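Local coordinates for insulinase family protease (Yersinia pestis, PDB 3GO9), which probably acts as a peptidase of the insulinase (M16) family, a group of zinc-dependent proteases, at residues Trp37-Thr42 with Gly218-Arg223; Ala245-Ala250 with Val323-Ala328; Ala363-Leu368 with Leu422-Leu427. All coordinates share one frame; numbering follows the deposited sequence.

Contacts 1, 2 and 3 follow one another along the chain, each closing before the next opens, and together they sample an M16-type architecture built from two alpha/beta halves. Contact 1 lies in the seven-stranded mixed sheet, where strand 212-218 runs out toward helix 222-233. Contact 2 presses the loop that follows this helix on the hairpin between strands 316-324 and 327-336 of the five-stranded sheet; its centre is about 30 Å from that of contact 1. Contact 3 joins helix 362-377 to the capped start of helix 424-435, its centre about 33 Å from that of contact 2 and about 41 Å from that of contact 1. None touch, so each illustrates a separate joint.

Contact 1: Trp37-Thr42 with Gly218-Arg223; sequences WQLLAT and GNVDSR
L39 packs against V220 and S222 just where two parallel strands of the seven-stranded mixed sheet, 36-41 and 212-218, end their pairing and the second strand leaves for helix 222-233. With CG anti to the backbone N (chi1 166°), its two methyls divide the work: CD1 passes alongside V220 CG2 at 3.6 Å, while CD2 reaches S222 CB at 3.5 Å in the first turn of the helix. At L40 the backbone takes over, and L40 O receives G218 N at 3.1 Å in a nearly straight bond (164°). The side chain of L40 turns instead to L391 of helix 388-401. A41 is the bridge partner of G218, and A41 CA lies 3.3 Å from G218 O in a CA-H...O contact. Just past the strand end, T42 N donates to G218 O at 2.9 Å from well above the carbonyl plane. That same oxygen also takes a weak bond from V220 N, closing an inverse gamma turn centred on N219; this bend swings the chain out of the sheet. G218 itself has backbone angles (phi 158°) at which a CB would jam against the preceding carbonyl oxygen, and T42 OG1 packs tightly on its backbone, 3.0 Å from G218 C.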
ATOM      1  N   TRP A  37      -3.668 -17.328   9.613  1.00  8.68           N
ATOM      2  CA  TRP A  37      -2.640 -16.596  10.360  1.00  9.27           C
ATOM      3  C   TRP A  37      -1.285 -16.747   9.674  1.00  9.78           C
ATOM      4  O   TRP A  37      -1.043 -17.751   8.983  1.00  9.54           O
ATOM      5  CB  TRP A  37      -2.562 -17.040  11.820  1.00 10.04           C
ATOM      6  CG  TRP A  37      -2.322 -18.484  12.056  1.00 11.71           C
ATOM      7  CD1 TRP A  37      -3.277 -19.463  12.215  1.00 15.68           C
ATOM      8  CD2 TRP A  37      -1.052 -19.152  12.175  1.00 16.31           C
ATOM      9  NE1 TRP A  37      -2.680 -20.689  12.422  1.00 18.60           N
ATOM     10  CE2 TRP A  37      -1.321 -20.526  12.422  1.00 18.00           C
ATOM     11  CE3 TRP A  37       0.267 -18.721  12.130  1.00 17.65           C
ATOM     12  CZ2 TRP A  37      -0.301 -21.487  12.594  1.00 19.83           C
ATOM     13  CZ3 TRP A  37       1.299 -19.676  12.303  1.00 19.80           C
ATOM     14  CH2 TRP A  37       1.004 -21.045  12.522  1.00 19.26           C
ATOM     15  N   GLN A  38      -0.431 -15.737   9.903  1.00  8.74           N
ATOM     16  CA  GLN A  38       0.884 -15.712   9.319  1.00  8.55           C
ATOM     17  C   GLN A  38       1.825 -15.136  10.360  1.00  9.29           C
ATOM     18  O   GLN A  38       1.527 -14.127  10.950  1.00 10.12           O
ATOM     19  CB  GLN A  38       0.922 -14.883   8.055  1.00  8.75           C
ATOM     20  CG  GLN A  38      -0.037 -15.275   6.964  1.00  9.34           C
ATOM     21  CD  GLN A  38       0.177 -14.546   5.649  1.00 11.27           C
ATOM     22  OE1 GLN A  38       1.235 -13.927   5.388  1.00 12.03           O
ATOM     23  NE2 GLN A  38      -0.844 -14.587   4.811  1.00 12.79           N
ATOM     24  N   LEU A  39       2.969 -15.785  10.571  1.00  8.72           N
ATOM     25  CA  LEU A  39       3.901 -15.391  11.597  1.00  9.41           C
ATOM     26  C   LEU A  39       5.324 -15.302  10.996  1.00  9.22           C
ATOM     27  O   LEU A  39       5.810 -16.217  10.315  1.00 10.25           O
ATOM     28  CB  LEU A  39       3.881 -16.440  12.715  1.00 10.51           C
ATOM     29  CG  LEU A  39       4.970 -16.428  13.737  1.00 17.56           C
ATOM     30  CD1 LEU A  39       5.047 -15.074  14.445  1.00 22.18           C
ATOM     31  CD2 LEU A  39       4.648 -17.587  14.701  1.00 21.74           C
ATOM     32  N   LEU A  40       5.994 -14.201  11.273  1.00  9.40           N
ATOM     33  CA  LEU A  40       7.368 -14.024  10.943  1.00  8.89           C
ATOM     34  C   LEU A  40       8.159 -13.873  12.241  1.00  9.96           C
ATOM     35  O   LEU A  40       8.114 -12.824  12.868  1.00  9.30           O
ATOM     36  CB  LEU A  40       7.575 -12.755  10.073  1.00  9.69           C
ATOM     37  CG  LEU A  40       9.022 -12.524   9.603  1.00 10.09           C
ATOM     38  CD1 LEU A  40       9.539 -13.682   8.748  1.00 11.93           C
ATOM     39  CD2 LEU A  40       9.241 -11.166   8.882  1.00 12.94           C
ATOM     40  N   ALA A  41       8.871 -14.922  12.666  1.00 10.41           N
ATOM     41  CA  ALA A  41       9.753 -14.769  13.826  1.00 10.70           C
ATOM     42  C   ALA A  41      11.009 -13.985  13.423  1.00 11.59           C
ATOM     43  O   ALA A  41      11.604 -14.260  12.367  1.00 12.29           O
ATOM     44  CB  ALA A  41      10.152 -16.177  14.359  1.00 11.65           C
ATOM     45  N   THR A  42      11.459 -13.063  14.288  1.00 12.01           N
ATOM     46  CA  THR A  42      12.591 -12.190  13.966  1.00 12.18           C
ATOM     47  C   THR A  42      13.649 -12.253  15.076  1.00 13.67           C
ATOM     48  O   THR A  42      13.821 -11.319  15.863  1.00 14.53           O
ATOM     49  CB  THR A  42      12.114 -10.745  13.761  1.00 12.21           C
ATOM     50  OG1 THR A  42      11.504 -10.261  14.967  1.00 12.36           O
ATOM     51  CG2 THR A  42      11.133 -10.683  12.570  1.00 12.14           C
ATOM     52  N   GLY A 218       7.796 -10.576  14.942  1.00  8.62           N
ATOM     53  CA  GLY A 218       8.573 -10.243  16.126  1.00  9.52           C
ATOM     54  C   GLY A 218       9.324 -11.402  16.676  1.00  9.68           C
ATOM     55  O   GLY A 218       9.266 -12.514  16.165  1.00  9.77           O
ATOM     56  N   ASN A 219      10.093 -11.139  17.729  1.00 10.29           N
ATOM     57  CA  ASN A 219      10.914 -12.189  18.316  1.00 12.27           C
ATOM     58  C   ASN A 219      10.038 -12.931  19.280  1.00 15.12           C
ATOM     59  O   ASN A 219      10.121 -12.745  20.495  1.00 17.50           O
ATOM     60  CB  ASN A 219      12.135 -11.610  19.026  1.00 12.86           C
ATOM     61  CG  ASN A 219      13.021 -12.720  19.606  1.00 11.31           C
ATOM     62  OD1 ASN A 219      13.113 -13.803  19.036  1.00 17.01           O
ATOM     63  ND2 ASN A 219      13.750 -12.406  20.683  1.00 15.87           N
ATOM     64  N   VAL A 220       9.146 -13.733  18.727  1.00 15.69           N
ATOM     65  CA  VAL A 220       8.201 -14.443  19.516  1.00 16.90           C
ATOM     66  C   VAL A 220       8.548 -15.929  19.535  1.00 17.15           C
ATOM     67  O   VAL A 220       9.365 -16.374  18.762  1.00 16.84           O
ATOM     68  CB  VAL A 220       6.782 -14.241  18.978  1.00 17.50           C
ATOM     69  CG1 VAL A 220       6.466 -12.765  18.903  1.00 17.37           C
ATOM     70  CG2 VAL A 220       6.662 -14.785  17.641  1.00 15.40           C
ATOM     71  N   ASP A 221       7.842 -16.662  20.391  1.00 17.47           N
ATOM     72  CA  ASP A 221       7.941 -18.107  20.502  1.00 17.62           C
ATOM     73  C   ASP A 221       6.895 -18.685  19.556  1.00 17.86           C
ATOM     74  O   ASP A 221       5.731 -18.650  19.845  1.00 17.14           O
ATOM     75  CB  ASP A 221       7.713 -18.483  21.983  1.00 18.31           C
ATOM     76  CG  ASP A 221       7.695 -20.001  22.237  1.00 19.63           C
ATOM     77  OD1 ASP A 221       7.429 -20.784  21.287  1.00 21.90           O
ATOM     78  OD2 ASP A 221       8.010 -20.376  23.419  1.00 23.47           O
ATOM     79  N   SER A 222       7.324 -19.173  18.410  1.00 17.28           N
ATOM     80  CA  SER A 222       6.379 -19.524  17.349  0.60 17.51           C
ATOM     81  C   SER A 222       5.515 -20.708  17.741  1.00 16.84           C
ATOM     82  O   SER A 222       4.378 -20.859  17.242  1.00 15.16           O
ATOM     83  CB  SER A 222       7.079 -19.806  16.015  0.60 19.12           C
ATOM     84  OG  SER A 222       7.714 -21.069  15.968  0.60 21.74           O
ATOM     85  N   ARG A 223       6.046 -21.581  18.612  1.00 13.82           N
ATOM     86  CA  ARG A 223       5.264 -22.734  19.031  1.00 14.63           C
ATOM     87  C   ARG A 223       4.156 -22.283  19.961  1.00 13.47           C
ATOM     88  O   ARG A 223       2.965 -22.667  19.748  1.00 14.15           O
ATOM     89  CB  ARG A 223       6.164 -23.822  19.675  1.00 13.30           C
ATOM     90  CG  ARG A 223       5.386 -25.115  19.988  1.00 15.57           C
ATOM     91  CD  ARG A 223       6.349 -26.190  20.520  1.00 15.19           C
ATOM     92  NE  ARG A 223       6.977 -25.647  21.715  1.00 12.94           N
ATOM     93  CZ  ARG A 223       8.261 -25.798  22.067  1.00 12.80           C
ATOM     94  NH1 ARG A 223       8.670 -25.201  23.165  1.00 14.41           N
ATOM     95  NH2 ARG A 223       9.127 -26.512  21.365  1.00 11.09           N
TER

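Contact 2: Ala245-Ala250 with Val323-Ala328; sequences AVATLA and VQYQRA
Y325 and Q326 form the tip of a tight hairpin, a type I' turn from Q324 to R327 between strands 316-324 and 327-336, and both side chains lean on the extended loop 245-250. Contacts round the Y325 ring form the first group. A247 CB rests 3.4 Å from both CD1 and CE1 of Y325, and L249 approaches the ring obliquely from farther along the loop, its CD1 3.7 Å from Y325 CD2. A polar atom joins these apolar ones: A247 O lies at the ring edge, near its plane, 3.3 Å from Y325 CD1. F163 and P164 also touch this tyrosine.

A second group sets an amide against methyls. The Q326 chain is extended beyond CG (chi2 168°), which carries its amide over the loop: OE1 comes to 3.3 Å from V246 CG1, the two side chains crossing at about a right angle, and NE2 comes equally close to T248 CG2.

R327, bent at chi2 and chi3, offers its aliphatic part to the loop, with CD 3.9 Å from L249 O. Its guanidinium turns one face to A250 O, and its charge is paired with D274 through NH2.

Loop and hairpin therefore meet mainly by packing. Polar bonds of the loop go instead to D112, which takes the A247 N-H, and to R175, which donates to A250 O, so the fit to the hairpin rests on shape and not on directional bonds between the two.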
ATOM      1  N   ALA A 245     -15.664  -8.699  -1.361  1.00 23.39           N
ATOM      2  CA  ALA A 245     -15.506  -7.532  -2.206  1.00 22.85           C
ATOM      3  C   ALA A 245     -14.051  -7.176  -2.457  1.00 22.19           C
ATOM      4  O   ALA A 245     -13.196  -7.242  -1.538  1.00 21.09           O
ATOM      5  CB  ALA A 245     -16.202  -6.353  -1.568  1.00 23.59           C
ATOM      6  N   VAL A 246     -13.774  -6.791  -3.714  1.00 22.20           N
ATOM      7  CA  VAL A 246     -12.492  -6.291  -4.115  1.00 22.32           C
ATOM      8  C   VAL A 246     -12.700  -4.898  -4.733  1.00 23.04           C
ATOM      9  O   VAL A 246     -13.598  -4.639  -5.590  1.00 23.68           O
ATOM     10  CB  VAL A 246     -11.781  -7.274  -5.111  1.00 22.56           C
ATOM     11  CG1 VAL A 246     -10.501  -6.669  -5.655  1.00 22.97           C
ATOM     12  CG2 VAL A 246     -11.472  -8.597  -4.404  1.00 24.70           C
ATOM     13  N   ALA A 247     -11.945  -3.957  -4.223  1.00 22.26           N
ATOM     14  CA  ALA A 247     -12.092  -2.595  -4.685  1.00 21.20           C
ATOM     15  C   ALA A 247     -11.262  -2.511  -5.992  1.00 22.96           C
ATOM     16  O   ALA A 247     -10.075  -2.831  -5.988  1.00 22.54           O
ATOM     17  CB  ALA A 247     -11.563  -1.647  -3.676  1.00 21.93           C
ATOM     18  N   THR A 248     -11.910  -2.039  -7.058  1.00 22.94           N
ATOM     19  CA  THR A 248     -11.278  -1.796  -8.384  1.00 23.68           C
ATOM     20  C   THR A 248     -11.601  -0.385  -8.994  1.00 22.19           C
ATOM     21  O   THR A 248     -12.744   0.108  -8.987  1.00 22.12           O
ATOM     22  CB  THR A 248     -11.797  -2.801  -9.394  1.00 24.04           C
ATOM     23  OG1 THR A 248     -13.194  -2.598  -9.581  1.00 27.72           O
ATOM     24  CG2 THR A 248     -11.501  -4.232  -8.886  1.00 26.08           C
ATOM     25  N   LEU A 249     -10.560   0.219  -9.557  1.00 21.18           N
ATOM     26  CA  LEU A 249     -10.691   1.553 -10.206  1.00 19.34           C
ATOM     27  C   LEU A 249     -10.879   1.431 -11.714  1.00 18.18           C
ATOM     28  O   LEU A 249     -10.412   0.464 -12.302  1.00 18.99           O
ATOM     29  CB  LEU A 249      -9.444   2.334  -9.938  1.00 19.39           C
ATOM     30  CG  LEU A 249      -9.195   2.864  -8.541  1.00 20.28           C
ATOM     31  CD1 LEU A 249      -7.788   3.417  -8.413  1.00 21.71           C
ATOM     32  CD2 LEU A 249     -10.246   3.944  -8.251  1.00 17.89           C
ATOM     33  N   ALA A 250     -11.575   2.376 -12.346  1.00 15.66           N
ATOM     34  CA  ALA A 250     -11.587   2.458 -13.818  1.00 14.77           C
ATOM     35  C   ALA A 250     -10.217   2.980 -14.297  1.00 13.96           C
ATOM     36  O   ALA A 250      -9.412   3.564 -13.508  1.00 13.09           O
ATOM     37  CB  ALA A 250     -12.647   3.372 -14.271  1.00 16.61           C
ATOM     38  N   VAL A 323       1.012   0.202  -6.710  1.00 19.77           N
ATOM     39  CA  VAL A 323       0.070  -0.788  -7.242  1.00 20.15           C
ATOM     40  C   VAL A 323      -1.051  -0.834  -6.238  1.00 20.39           C
ATOM     41  O   VAL A 323      -0.829  -1.130  -5.063  1.00 21.82           O
ATOM     42  CB  VAL A 323       0.708  -2.179  -7.389  1.00 19.23           C
ATOM     43  CG1 VAL A 323      -0.334  -3.173  -7.865  1.00 21.84           C
ATOM     44  CG2 VAL A 323       1.842  -2.118  -8.314  1.00 21.20           C
ATOM     45  N   GLN A 324      -2.256  -0.516  -6.672  1.00 19.60           N
ATOM     46  CA  GLN A 324      -3.400  -0.403  -5.792  1.00 20.24           C
ATOM     47  C   GLN A 324      -4.598  -0.581  -6.659  1.00 19.09           C
ATOM     48  O   GLN A 324      -4.607  -0.095  -7.781  1.00 18.49           O
ATOM     49  CB  GLN A 324      -3.465   0.991  -5.144  1.00 21.32           C
ATOM     50  CG  GLN A 324      -2.445   1.240  -4.126  1.00 23.35           C
ATOM     51  CD  GLN A 324      -2.525   2.642  -3.535  1.00 26.98           C
ATOM     52  OE1 GLN A 324      -3.327   3.499  -3.977  1.00 26.99           O
ATOM     53  NE2 GLN A 324      -1.681   2.893  -2.537  1.00 27.14           N
ATOM     54  N   TYR A 325      -5.618  -1.275  -6.156  1.00 18.41           N
ATOM     55  CA  TYR A 325      -6.817  -1.559  -6.922  1.00 19.87           C
ATOM     56  C   TYR A 325      -6.562  -2.177  -8.290  1.00 20.23           C
ATOM     57  O   TYR A 325      -7.265  -1.857  -9.239  1.00 21.70           O
ATOM     58  CB  TYR A 325      -7.687  -0.285  -7.052  1.00 21.17           C
ATOM     59  CG  TYR A 325      -7.876   0.413  -5.726  1.00 21.05           C
ATOM     60  CD1 TYR A 325      -8.773  -0.077  -4.806  1.00 24.94           C
ATOM     61  CD2 TYR A 325      -7.074   1.501  -5.359  1.00 22.91           C
ATOM     62  CE1 TYR A 325      -8.918   0.533  -3.562  1.00 23.57           C
ATOM     63  CE2 TYR A 325      -7.198   2.095  -4.132  1.00 25.54           C
ATOM     64  CZ  TYR A 325      -8.148   1.607  -3.253  1.00 24.11           C
ATOM     65  OH  TYR A 325      -8.290   2.193  -2.033  1.00 31.23           O
ATOM     66  N   GLN A 326      -5.568  -3.062  -8.371  1.00 20.46           N
ATOM     67  CA  GLN A 326      -5.245  -3.846  -9.563  1.00 21.18           C
ATOM     68  C   GLN A 326      -4.729  -2.943 -10.695  1.00 19.37           C
ATOM     69  O   GLN A 326      -4.760  -3.363 -11.864  1.00 18.29           O
ATOM     70  CB  GLN A 326      -6.445  -4.711 -10.019  1.00 22.94           C
ATOM     71  CG  GLN A 326      -6.986  -5.648  -8.910  1.00 27.95           C
ATOM     72  CD  GLN A 326      -8.367  -6.313  -9.209  1.00 33.51           C
ATOM     73  OE1 GLN A 326      -8.824  -7.155  -8.431  1.00 38.47           O
ATOM     74  NE2 GLN A 326      -9.025  -5.928 -10.311  1.00 36.93           N
ATOM     75  N   ARG A 327      -4.320  -1.705 -10.358  1.00 17.70           N
ATOM     76  CA  ARG A 327      -3.694  -0.791 -11.350  1.00 18.58           C
ATOM     77  C   ARG A 327      -2.284  -0.456 -10.929  1.00 16.87           C
ATOM     78  O   ARG A 327      -2.017  -0.315  -9.755  1.00 16.93           O
ATOM     79  CB  ARG A 327      -4.413   0.556 -11.481  1.00 19.39           C
ATOM     80  CG  ARG A 327      -5.892   0.548 -11.400  1.00 22.57           C
ATOM     81  CD  ARG A 327      -6.564   0.294 -12.660  1.00 20.51           C
ATOM     82  NE  ARG A 327      -6.061   1.027 -13.837  1.00 19.47           N
ATOM     83  CZ  ARG A 327      -6.256   0.601 -15.088  1.00 18.32           C
ATOM     84  NH1 ARG A 327      -6.949  -0.516 -15.317  1.00 19.87           N
ATOM     85  NH2 ARG A 327      -5.758   1.269 -16.119  1.00 18.25           N
ATOM     86  N   ALA A 328      -1.393  -0.291 -11.895  1.00 15.73           N
ATOM     87  CA  ALA A 328      -0.029   0.205 -11.626  1.00 15.62           C
ATOM     88  C   ALA A 328      -0.062   1.684 -11.986  1.00 15.82           C
ATOM     89  O   ALA A 328      -0.499   2.019 -13.101  1.00 16.21           O
ATOM     90  CB  ALA A 328       1.012  -0.521 -12.478  1.00 16.72           C
TER

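Contact 3: Ala363-Leu368 with Leu422-Leu427; sequences AEFDAL and LTLAEL
The F365 ring lies under a backbone nitrogen: L424 N sits 3.5 Å above one face, offset toward the rim. The nitrogen belongs to the first residue of helix 424-435, whose start is closed by a capping box of T423 and E426, so an aromatic side chain from one helix is inserted beneath the start of another, at the short link where helix 408-421 gives way to it. F365 projects from helix 362-377 with CG anti to its own N (chi1 -178°), a setting that drives the ring straight across to this link. At the edge of the ring, in its plane, L422 O stands 3.5 Å from F365 CZ. The carbonyl carbon of T423 comes about as near to the same CZ.

In the capping box T423, the N-cap, accepts E426 N on its OG1 at 3.1 Å, and T423 N donates in return to E426 OE1 at 3.0 Å, reaching it from above the carboxylate plane. These reciprocal bonds tie down the backbone that the phenyl ring faces. A long, weak ion pair joins the other oxygen of E426 to R291 of helix 283-309.

Three leucines complete the contact with the ring. L424 slides past F365 in the opposite direction, bringing CD1 to 3.6 Å from F365 CB, and L422 CD2 meets CE1 more loosely while also packing toward L294. The L427 side chain crosses that of F365 obliquely, with CD2 at the ring edge, in plane, 3.9 Å from F365 CD1. The same methyl meets one from the next turn of helix 362-377, L427 CD2 lying 3.8 Å from L368 CD2.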
ATOM      1  N   ALA A 363      28.055   5.230 -20.205  1.00 17.98           N
ATOM      2  CA  ALA A 363      28.640   5.602 -18.920  1.00 18.52           C
ATOM      3  C   ALA A 363      27.572   5.737 -17.835  1.00 18.68           C
ATOM      4  O   ALA A 363      27.771   5.311 -16.691  1.00 18.84           O
ATOM      5  CB  ALA A 363      29.433   6.920 -19.047  1.00 18.95           C
ATOM      6  N   GLU A 364      26.421   6.303 -18.201  1.00 18.90           N
ATOM      7  CA  GLU A 364      25.296   6.455 -17.265  1.00 18.65           C
ATOM      8  C   GLU A 364      24.755   5.081 -16.838  1.00 18.12           C
ATOM      9  O   GLU A 364      24.513   4.827 -15.635  1.00 17.41           O
ATOM     10  CB  GLU A 364      24.157   7.291 -17.898  1.00 19.58           C
ATOM     11  CG  GLU A 364      24.530   8.753 -18.100  1.00 22.23           C
ATOM     12  CD  GLU A 364      23.553   9.584 -18.982  1.00 24.53           C
ATOM     13  OE1 GLU A 364      22.826   9.048 -19.837  1.00 19.95           O
ATOM     14  OE2 GLU A 364      23.585  10.837 -18.857  1.00 27.64           O
ATOM     15  N   PHE A 365      24.591   4.213 -17.835  1.00 17.28           N
ATOM     16  CA  PHE A 365      24.215   2.805 -17.562  1.00 16.92           C
ATOM     17  C   PHE A 365      25.180   2.103 -16.636  1.00 17.51           C
ATOM     18  O   PHE A 365      24.777   1.508 -15.655  1.00 15.09           O
ATOM     19  CB  PHE A 365      24.057   2.054 -18.869  1.00 16.70           C
ATOM     20  CG  PHE A 365      23.639   0.617 -18.725  1.00 18.29           C
ATOM     21  CD1 PHE A 365      22.297   0.279 -18.550  1.00 19.85           C
ATOM     22  CD2 PHE A 365      24.559  -0.395 -18.809  1.00 17.50           C
ATOM     23  CE1 PHE A 365      21.922  -1.070 -18.460  1.00 15.01           C
ATOM     24  CE2 PHE A 365      24.147  -1.709 -18.712  1.00 16.20           C
ATOM     25  CZ  PHE A 365      22.837  -2.017 -18.551  1.00 15.07           C
ATOM     26  N   ASP A 366      26.470   2.199 -16.910  1.00 17.31           N
ATOM     27  CA  ASP A 366      27.464   1.547 -16.070  1.00 18.70           C
ATOM     28  C   ASP A 366      27.432   2.080 -14.631  1.00 19.39           C
ATOM     29  O   ASP A 366      27.551   1.290 -13.690  1.00 19.50           O
ATOM     30  CB  ASP A 366      28.868   1.734 -16.694  1.00 19.46           C
ATOM     31  CG  ASP A 366      29.037   0.985 -18.026  1.00 21.38           C
ATOM     32  OD1 ASP A 366      28.164   0.202 -18.434  1.00 21.22           O
ATOM     33  OD2 ASP A 366      30.061   1.170 -18.702  1.00 25.05           O
ATOM     34  N   ALA A 367      27.230   3.400 -14.470  1.00 19.07           N
ATOM     35  CA  ALA A 367      27.049   4.028 -13.159  1.00 20.02           C
ATOM     36  C   ALA A 367      25.839   3.453 -12.405  1.00 20.41           C
ATOM     37  O   ALA A 367      25.924   3.076 -11.204  1.00 19.14           O
ATOM     38  CB  ALA A 367      26.897   5.585 -13.301  1.00 20.00           C
ATOM     39  N   LEU A 368      24.728   3.393 -13.135  1.00 20.05           N
ATOM     40  CA  LEU A 368      23.492   2.848 -12.609  1.00 19.86           C
ATOM     41  C   LEU A 368      23.693   1.413 -12.149  1.00 20.20           C
ATOM     42  O   LEU A 368      23.292   1.053 -11.013  1.00 19.74           O
ATOM     43  CB  LEU A 368      22.378   2.961 -13.648  1.00 19.83           C
ATOM     44  CG  LEU A 368      20.982   2.456 -13.230  1.00 19.54           C
ATOM     45  CD1 LEU A 368      20.389   3.245 -12.084  1.00 21.13           C
ATOM     46  CD2 LEU A 368      20.060   2.461 -14.433  1.00 20.12           C
ATOM     47  N   LEU A 422      21.458  -7.696 -17.928  1.00 12.61           N
ATOM     48  CA  LEU A 422      20.875  -6.539 -18.553  1.00 13.79           C
ATOM     49  C   LEU A 422      21.878  -5.748 -19.406  1.00 13.24           C
ATOM     50  O   LEU A 422      22.983  -5.463 -18.953  1.00 15.16           O
ATOM     51  CB  LEU A 422      20.323  -5.614 -17.501  1.00 13.60           C
ATOM     52  CG  LEU A 422      19.419  -4.493 -18.005  1.00 14.13           C
ATOM     53  CD1 LEU A 422      18.182  -5.023 -18.667  1.00 14.05           C
ATOM     54  CD2 LEU A 422      19.058  -3.572 -16.841  1.00 15.11           C
ATOM     55  N   THR A 423      21.483  -5.419 -20.623  1.00 14.22           N
ATOM     56  CA  THR A 423      22.303  -4.569 -21.506  1.00 13.74           C
ATOM     57  C   THR A 423      21.768  -3.149 -21.647  1.00 13.81           C
ATOM     58  O   THR A 423      20.591  -2.878 -21.391  1.00 12.19           O
ATOM     59  CB  THR A 423      22.421  -5.176 -22.907  1.00 13.07           C
ATOM     60  OG1 THR A 423      21.144  -5.149 -23.556  1.00 13.69           O
ATOM     61  CG2 THR A 423      22.920  -6.644 -22.787  1.00 15.34           C
ATOM     62  N   LEU A 424      22.643  -2.240 -22.078  1.00 13.92           N
ATOM     63  CA  LEU A 424      22.187  -0.880 -22.404  1.00 13.97           C
ATOM     64  C   LEU A 424      21.040  -0.904 -23.374  1.00 13.57           C
ATOM     65  O   LEU A 424      20.087  -0.172 -23.222  1.00 13.82           O
ATOM     66  CB  LEU A 424      23.315  -0.109 -23.100  1.00 15.12           C
ATOM     67  CG  LEU A 424      23.037   1.351 -23.417  1.00 15.50           C
ATOM     68  CD1 LEU A 424      22.706   2.203 -22.212  1.00 15.46           C
ATOM     69  CD2 LEU A 424      24.301   1.882 -24.146  1.00 19.41           C
ATOM     70  N   ALA A 425      21.171  -1.691 -24.441  1.00 12.61           N
ATOM     71  CA  ALA A 425      20.156  -1.757 -25.465  1.00 13.09           C
ATOM     72  C   ALA A 425      18.796  -2.141 -24.900  1.00 12.50           C
ATOM     73  O   ALA A 425      17.766  -1.625 -25.336  1.00 12.93           O
ATOM     74  CB  ALA A 425      20.552  -2.731 -26.506  1.00 13.27           C
ATOM     75  N   GLU A 426      18.807  -3.093 -23.972  1.00 12.08           N
ATOM     76  CA  GLU A 426      17.575  -3.596 -23.362  1.00 11.72           C
ATOM     77  C   GLU A 426      16.967  -2.529 -22.496  1.00 11.45           C
ATOM     78  O   GLU A 426      15.734  -2.252 -22.592  1.00 11.56           O
ATOM     79  CB  GLU A 426      17.842  -4.858 -22.555  1.00 12.18           C
ATOM     80  CG  GLU A 426      18.160  -6.071 -23.389  1.00 13.85           C
ATOM     81  CD  GLU A 426      18.669  -7.286 -22.590  1.00 16.91           C
ATOM     82  OE1 GLU A 426      19.200  -7.165 -21.462  1.00 15.09           O
ATOM     83  OE2 GLU A 426      18.579  -8.396 -23.141  1.00 19.86           O
ATOM     84  N   LEU A 427      17.793  -1.923 -21.642  1.00 11.36           N
ATOM     85  CA  LEU A 427      17.240  -0.870 -20.760  1.00 11.95           C
ATOM     86  C   LEU A 427      16.753   0.319 -21.624  1.00  9.84           C
ATOM     87  O   LEU A 427      15.707   0.871 -21.371  1.00 11.02           O
ATOM     88  CB  LEU A 427      18.251  -0.399 -19.721  1.00 12.36           C
ATOM     89  CG  LEU A 427      17.637   0.474 -18.598  1.00 14.72           C
ATOM     90  CD1 LEU A 427      16.529  -0.259 -17.855  1.00 16.20           C
ATOM     91  CD2 LEU A 427      18.624   0.946 -17.565  1.00 20.20           C
TER